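PDB 4DH2: cellulosome anchoring protein cohesin region from Clostridium thermocellum, which serves as the cohesin module of a cell-surface anchoring protein, docking a type I dockerin in cellulosome-type assembly. Local coordinates for residues D14-E22 with I34-H44. Numbering follows the deposited sequence.
Sequences DYILDVLVE and IPLKFENVPSH
D18 with E39 and L20 with K37 are the hydrogen-bonded pairs of an antiparallel β hairpin, strands 15-27 and 31-39 of the cohesin β-sandwich. The short segment axes, at 158° and 4.7 Å at closest approach, fit that pairing, and a fifth backbone bond, E22 N to P35 O, extends it. The alternating pairs V19/F38 and V21/L36 face the core: V19 CG2 lies 3.9 Å from F38 CD1, and F110, F49 and F141 surround the F38 ring.

The other face carries D18, L20, K37 and E39. Traced outward, K37 CB and CG each lie near E22 OE2, and CD comes closest at 3.3 Å. The chain bends about the CG-CD bond (chi3 70°), turning NZ toward E39 for a salt bridge to OE2, 2.7 Å away, on its anti lone pair. E22 OE2 stays 4.4 Å from K37 NZ, too far for a salt bridge; a water donates to both E22 OE2 and E39 OE2, probably easing their repulsion. L20 CD1 packs against E39 CG and CD, crossing the extended glutamate at about a right angle. E39 has two modelled conformers, and these side-chain contacts belong to one.

D107 accepts hydrogen bonds from the backbone N of N40 and V41, and P42 CG packs on Y15 CB. H44 turns its ring edge to the face of Y15, with CE1 3.2 Å above the ring centre; D143 accepts from H44 NE2, while K147 bonds Y15 OH. N40 ND2 donates to D18 OD2 at 2.9 Å, on the anti side and 30° out of the carboxylate plane.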
ATOM      1  N   ASP A  14       4.078  14.066  13.780  1.00 14.27           N
ATOM      2  CA  ASP A  14       4.907  15.228  13.578  1.00 12.78           C
ATOM      3  C   ASP A  14       5.064  15.608  12.126  1.00 16.44           C
ATOM      4  O   ASP A  14       5.582  16.674  11.815  1.00 20.70           O
ATOM      5  CB  ASP A  14       6.302  14.975  14.159  1.00 14.46           C
ATOM      6  CG  ASP A  14       6.286  14.831  15.648  1.00 21.96           C
ATOM      7  OD1 ASP A  14       5.268  15.173  16.273  1.00 20.63           O
ATOM      8  OD2 ASP A  14       7.288  14.368  16.228  1.00 19.71           O
ATOM      9  N   TYR A  15       4.668  14.699  11.237  1.00 15.69           N
ATOM     10  CA  TYR A  15       4.880  14.881   9.801  1.00 13.92           C
ATOM     11  C   TYR A  15       3.618  14.516   9.031  1.00 13.45           C
ATOM     12  O   TYR A  15       2.790  13.715   9.479  1.00 15.64           O
ATOM     13  CB  TYR A  15       6.002  13.980   9.279  1.00 14.60           C
ATOM     14  CG  TYR A  15       7.239  14.072  10.145  1.00 18.02           C
ATOM     15  CD1 TYR A  15       7.991  15.228  10.186  1.00 23.28           C
ATOM     16  CD2 TYR A  15       7.605  13.021  10.940  1.00 18.14           C
ATOM     17  CE1 TYR A  15       9.119  15.309  11.030  1.00 24.10           C
ATOM     18  CE2 TYR A  15       8.714  13.084  11.753  1.00 20.09           C
ATOM     19  CZ  TYR A  15       9.457  14.215  11.800  1.00 24.69           C
ATOM     20  OH  TYR A  15      10.568  14.216  12.633  1.00 29.78           O
ATOM     21  N   ILE A  16       3.516  15.072   7.842  1.00 16.25           N
ATOM     22  CA  ILE A  16       2.345  14.877   7.035  1.00 16.62           C
ATOM     23  C   ILE A  16       2.671  14.973   5.537  1.00 16.17           C
ATOM     24  O   ILE A  16       3.649  15.610   5.133  1.00 19.91           O
ATOM     25  CB  ILE A  16       1.286  15.956   7.456  1.00 22.92           C
ATOM     26  CG1 ILE A  16      -0.084  15.656   6.889  1.00 25.89           C
ATOM     27  CG2 ILE A  16       1.765  17.350   7.039  1.00 29.33           C
ATOM     28  CD1 ILE A  16      -1.227  16.085   7.855  1.00 28.46           C
ATOM     29  N   LEU A  17       1.866  14.285   4.725  1.00 19.73           N
ATOM     30  CA  LEU A  17       1.851  14.467   3.274  1.00 19.44           C
ATOM     31  C   LEU A  17       0.420  14.321   2.776  1.00 18.59           C
ATOM     32  O   LEU A  17      -0.514  14.008   3.534  1.00 19.76           O
ATOM     33  CB  LEU A  17       2.775  13.476   2.554  1.00 18.98           C
ATOM     34  CG  LEU A  17       2.488  11.998   2.839  1.00 23.06           C
ATOM     35  CD1 LEU A  17       1.405  11.473   1.993  1.00 31.27           C
ATOM     36  CD2 LEU A  17       3.782  11.199   2.636  1.00 30.58           C
ATOM     37  N   ASP A  18       0.259  14.577   1.488  1.00 18.10           N
ATOM     38  CA  ASP A  18      -1.027  14.443   0.835  1.00 15.74           C
ATOM     39  C   ASP A  18      -0.934  13.337  -0.210  1.00 17.03           C
ATOM     40  O   ASP A  18       0.072  13.247  -0.923  1.00 18.77           O
ATOM     41  CB  ASP A  18      -1.410  15.743   0.125  1.00 24.45           C
ATOM     42  CG  ASP A  18      -1.687  16.870   1.101  1.00 23.98           C
ATOM     43  OD1 ASP A  18      -2.809  16.964   1.583  1.00 27.13           O
ATOM     44  OD2 ASP A  18      -0.778  17.643   1.369  1.00 29.21           O
ATOM     45  N   VAL A  19      -1.987  12.526  -0.278  1.00 17.89           N
ATOM     46  CA  VAL A  19      -2.094  11.474  -1.271  1.00 18.93           C
ATOM     47  C   VAL A  19      -3.313  11.793  -2.147  1.00 19.83           C
ATOM     48  O   VAL A  19      -4.418  11.951  -1.623  1.00 23.69           O
ATOM     49  CB  VAL A  19      -2.276  10.106  -0.606  1.00 17.49           C
ATOM     50  CG1 VAL A  19      -2.371   9.024  -1.631  1.00 22.07           C
ATOM     51  CG2 VAL A  19      -1.133   9.833   0.353  1.00 19.74           C
ATOM     52  N   LEU A  20      -3.111  11.864  -3.467  1.00 19.98           N
ATOM     53  CA  LEU A  20      -4.184  12.258  -4.396  1.00 20.86           C
ATOM     54  C   LEU A  20      -4.396  11.244  -5.501  1.00 24.07           C
ATOM     55  O   LEU A  20      -3.437  10.695  -6.035  1.00 24.39           O
ATOM     56  CB  LEU A  20      -3.829  13.593  -5.045  1.00 26.25           C
ATOM     57  CG  LEU A  20      -3.483  14.769  -4.133  1.00 34.12           C
ATOM     58  CD1 LEU A  20      -2.004  14.803  -3.840  1.00 28.09           C
ATOM     59  CD2 LEU A  20      -3.913  16.081  -4.769  1.00 44.77           C
ATOM     60  N   VAL A  21      -5.659  10.973  -5.812  1.00 25.36           N
ATOM     61  CA  VAL A  21      -5.977  10.252  -7.035  1.00 27.79           C
ATOM     62  C   VAL A  21      -6.204  11.321  -8.094  1.00 29.63           C
ATOM     63  O   VAL A  21      -7.084  12.159  -7.938  1.00 29.34           O
ATOM     64  CB  VAL A  21      -7.234   9.414  -6.871  1.00 35.88           C
ATOM     65  CG1 VAL A  21      -7.598   8.735  -8.213  1.00 37.68           C
ATOM     66  CG2 VAL A  21      -7.054   8.383  -5.786  1.00 30.40           C
ATOM     67  N   GLU A  22      -5.406  11.317  -9.152  1.00 26.00           N
ATOM     68  CA  GLU A  22      -5.535  12.331 -10.184  1.00 28.13           C
ATOM     69  C   GLU A  22      -6.661  11.959 -11.159  1.00 31.24           C
ATOM     70  O   GLU A  22      -6.586  10.954 -11.844  1.00 31.30           O
ATOM     71  CB  GLU A  22      -4.223  12.512 -10.926  1.00 33.93           C
ATOM     72  CG  GLU A  22      -3.085  13.011 -10.025  1.00 49.11           C
ATOM     73  CD  GLU A  22      -3.406  14.334  -9.322  1.00 55.34           C
ATOM     74  OE1 GLU A  22      -4.203  15.141  -9.862  1.00 51.61           O
ATOM     75  OE2 GLU A  22      -2.866  14.567  -8.219  1.00 54.78           O
ATOM     76  N   ILE A  34      -4.395   5.941 -14.639  1.00 23.45           N
ATOM     77  CA  ILE A  34      -4.761   6.830 -13.539  1.00 23.81           C
ATOM     78  C   ILE A  34      -3.516   7.032 -12.657  1.00 24.08           C
ATOM     79  O   ILE A  34      -3.045   6.093 -12.026  1.00 24.58           O
ATOM     80  CB  ILE A  34      -5.905   6.241 -12.683  1.00 19.89           C
ATOM     81  CG1 ILE A  34      -7.170   6.025 -13.525  1.00 29.48           C
ATOM     82  CG2 ILE A  34      -6.223   7.172 -11.502  1.00 25.25           C
ATOM     83  CD1 ILE A  34      -8.211   5.295 -12.803  1.00 31.00           C
ATOM     84  N   PRO A  35      -2.962   8.249 -12.644  1.00 23.61           N
ATOM     85  CA  PRO A  35      -1.797   8.536 -11.815  1.00 26.20           C
ATOM     86  C   PRO A  35      -2.240   8.788 -10.387  1.00 24.53           C
ATOM     87  O   PRO A  35      -3.289   9.399 -10.168  1.00 22.61           O
ATOM     88  CB  PRO A  35      -1.208   9.812 -12.426  1.00 34.33           C
ATOM     89  CG  PRO A  35      -1.976  10.038 -13.713  1.00 39.07           C
ATOM     90  CD  PRO A  35      -3.308   9.398 -13.498  1.00 30.37           C
ATOM     91  N   LEU A  36      -1.425   8.305  -9.457  1.00 25.40           N
ATOM     92  CA  LEU A  36      -1.624   8.511  -8.026  1.00 22.10           C
ATOM     93  C   LEU A  36      -0.375   9.244  -7.531  1.00 19.10           C
ATOM     94  O   LEU A  36       0.742   8.853  -7.861  1.00 22.35           O
ATOM     95  CB  LEU A  36      -1.772   7.153  -7.322  1.00 21.96           C
ATOM     96  CG  LEU A  36      -2.765   6.202  -7.975  1.00 20.75           C
ATOM     97  CD1 LEU A  36      -2.740   4.856  -7.277  1.00 27.88           C
ATOM     98  CD2 LEU A  36      -4.173   6.757  -7.956  1.00 25.88           C
ATOM     99  N   LYS A  37      -0.572  10.312  -6.762  1.00 19.86           N
ATOM    100  CA  LYS A  37       0.496  11.238  -6.437  1.00 22.15           C
ATOM    101  C   LYS A  37       0.633  11.425  -4.947  1.00 19.33           C
ATOM    102  O   LYS A  37      -0.328  11.265  -4.217  1.00 19.41           O
ATOM    103  CB  LYS A  37       0.216  12.626  -7.027  1.00 24.09           C
ATOM    104  CG  LYS A  37       0.520  12.765  -8.507  1.00 37.86           C
ATOM    105  CD  LYS A  37       0.373  14.220  -8.943  1.00 50.99           C
ATOM    106  CE  LYS A  37       1.481  15.089  -8.359  1.00 64.67           C
ATOM    107  NZ  LYS A  37       1.071  16.512  -8.127  1.00 69.89           N
ATOM    108  N   PHE A  38       1.853  11.738  -4.534  1.00 20.54           N
ATOM    109  CA  PHE A  38       2.144  12.264  -3.223  1.00 20.06           C
ATOM    110  C   PHE A  38       2.539  13.712  -3.414  1.00 18.51           C
ATOM    111  O   PHE A  38       3.325  14.039  -4.321  1.00 22.48           O
ATOM    112  CB  PHE A  38       3.368  11.589  -2.587  1.00 19.65           C
ATOM    113  CG  PHE A  38       3.185  10.153  -2.208  1.00 15.42           C
ATOM    114  CD1 PHE A  38       1.915   9.581  -2.080  1.00 17.14           C
ATOM    115  CD2 PHE A  38       4.309   9.379  -1.917  1.00 19.87           C
ATOM    116  CE1 PHE A  38       1.782   8.260  -1.730  1.00 17.55           C
ATOM    117  CE2 PHE A  38       4.173   8.051  -1.545  1.00 20.08           C
ATOM    118  CZ  PHE A  38       2.905   7.498  -1.455  1.00 15.21           C
ATOM    119  N   GLU A  39       2.008  14.580  -2.560  1.00 21.69           N
ATOM    120  CA  GLU A  39       2.412  15.977  -2.522  0.57 25.45           C
ATOM    121  C   GLU A  39       2.791  16.351  -1.099  1.00 26.76           C
ATOM    122  O   GLU A  39       2.275  15.764  -0.143  1.00 21.90           O
ATOM    123  CB  GLU A  39       1.275  16.881  -3.018  0.57 25.95           C
ATOM    124  CG  GLU A  39       0.971  16.762  -4.513  0.57 29.61           C
ATOM    125  CD  GLU A  39      -0.188  17.650  -4.964  0.57 30.31           C
ATOM    126  OE1 GLU A  39      -0.828  18.309  -4.112  0.57 29.58           O
ATOM    127  OE2 GLU A  39      -0.466  17.677  -6.179  0.57 30.85           O
ATOM    128  N   ASN A  40       3.685  17.323  -0.967  1.00 24.33           N
ATOM    129  CA  ASN A  40       4.175  17.755   0.338  1.00 25.97           C
ATOM    130  C   ASN A  40       4.845  16.612   1.103  1.00 23.87           C
ATOM    131  O   ASN A  40       4.661  16.460   2.309  1.00 24.70           O
ATOM    132  CB  ASN A  40       3.026  18.348   1.133  1.00 24.88           C
ATOM    133  CG  ASN A  40       2.403  19.521   0.410  1.00 26.50           C
ATOM    134  OD1 ASN A  40       3.122  20.433  -0.002  1.00 31.01           O
ATOM    135  ND2 ASN A  40       1.102  19.468   0.182  1.00 29.97           N
ATOM    136  N   VAL A  41       5.611  15.807   0.385  1.00 23.07           N
ATOM    137  CA  VAL A  41       6.387  14.749   1.012  1.00 19.25           C
ATOM    138  C   VAL A  41       7.418  15.362   1.967  1.00 21.34           C
ATOM    139  O   VAL A  41       8.151  16.268   1.578  1.00 24.86           O
ATOM    140  CB  VAL A  41       7.094  13.889  -0.051  1.00 20.60           C
ATOM    141  CG1 VAL A  41       8.010  12.851   0.608  1.00 19.82           C
ATOM    142  CG2 VAL A  41       6.054  13.222  -0.973  1.00 21.71           C
ATOM    143  N   PRO A  42       7.491  14.854   3.207  1.00 20.54           N
ATOM    144  CA  PRO A  42       8.548  15.365   4.095  1.00 26.02           C
ATOM    145  C   PRO A  42       9.919  15.187   3.475  1.00 22.57           C
ATOM    146  O   PRO A  42      10.275  14.098   3.008  1.00 20.78           O
ATOM    147  CB  PRO A  42       8.409  14.516   5.361  1.00 21.21           C
ATOM    148  CG  PRO A  42       6.910  14.074   5.356  1.00 22.65           C
ATOM    149  CD  PRO A  42       6.616  13.870   3.871  1.00 22.89           C
ATOM    150  N   SER A  43      10.722  16.242   3.514  1.00 24.02           N
ATOM    151  CA  SER A  43      12.039  16.167   2.915  1.00 25.35           C
ATOM    152  C   SER A  43      12.938  15.167   3.611  1.00 22.16           C
ATOM    153  O   SER A  43      13.889  14.685   3.012  1.00 25.33           O
ATOM    154  CB  SER A  43      12.688  17.557   2.914  1.00 39.96           C
ATOM    155  OG  SER A  43      12.874  18.007   4.230  1.00 41.61           O
ATOM    156  N   HIS A  44      12.673  14.841   4.871  1.00 24.31           N
ATOM    157  CA  HIS A  44      13.530  13.856   5.524  1.00 25.54           C
ATOM    158  C   HIS A  44      13.207  12.416   5.138  1.00 28.21           C
ATOM    159  O   HIS A  44      13.992  11.506   5.419  1.00 24.60           O
ATOM    160  CB  HIS A  44      13.607  14.047   7.040  1.00 25.52           C
ATOM    161  CG  HIS A  44      12.481  13.445   7.825  1.00 22.99           C
ATOM    162  ND1 HIS A  44      11.243  14.037   7.923  1.00 27.45           N
ATOM    163  CD2 HIS A  44      12.456  12.376   8.659  1.00 24.17           C
ATOM    164  CE1 HIS A  44      10.481  13.321   8.738  1.00 23.25           C
ATOM    165  NE2 HIS A  44      11.195  12.310   9.198  1.00 22.68           N
TER
HETATM  166  O   HOH W   1      -2.533  17.417  -7.832  1.00 47.55           O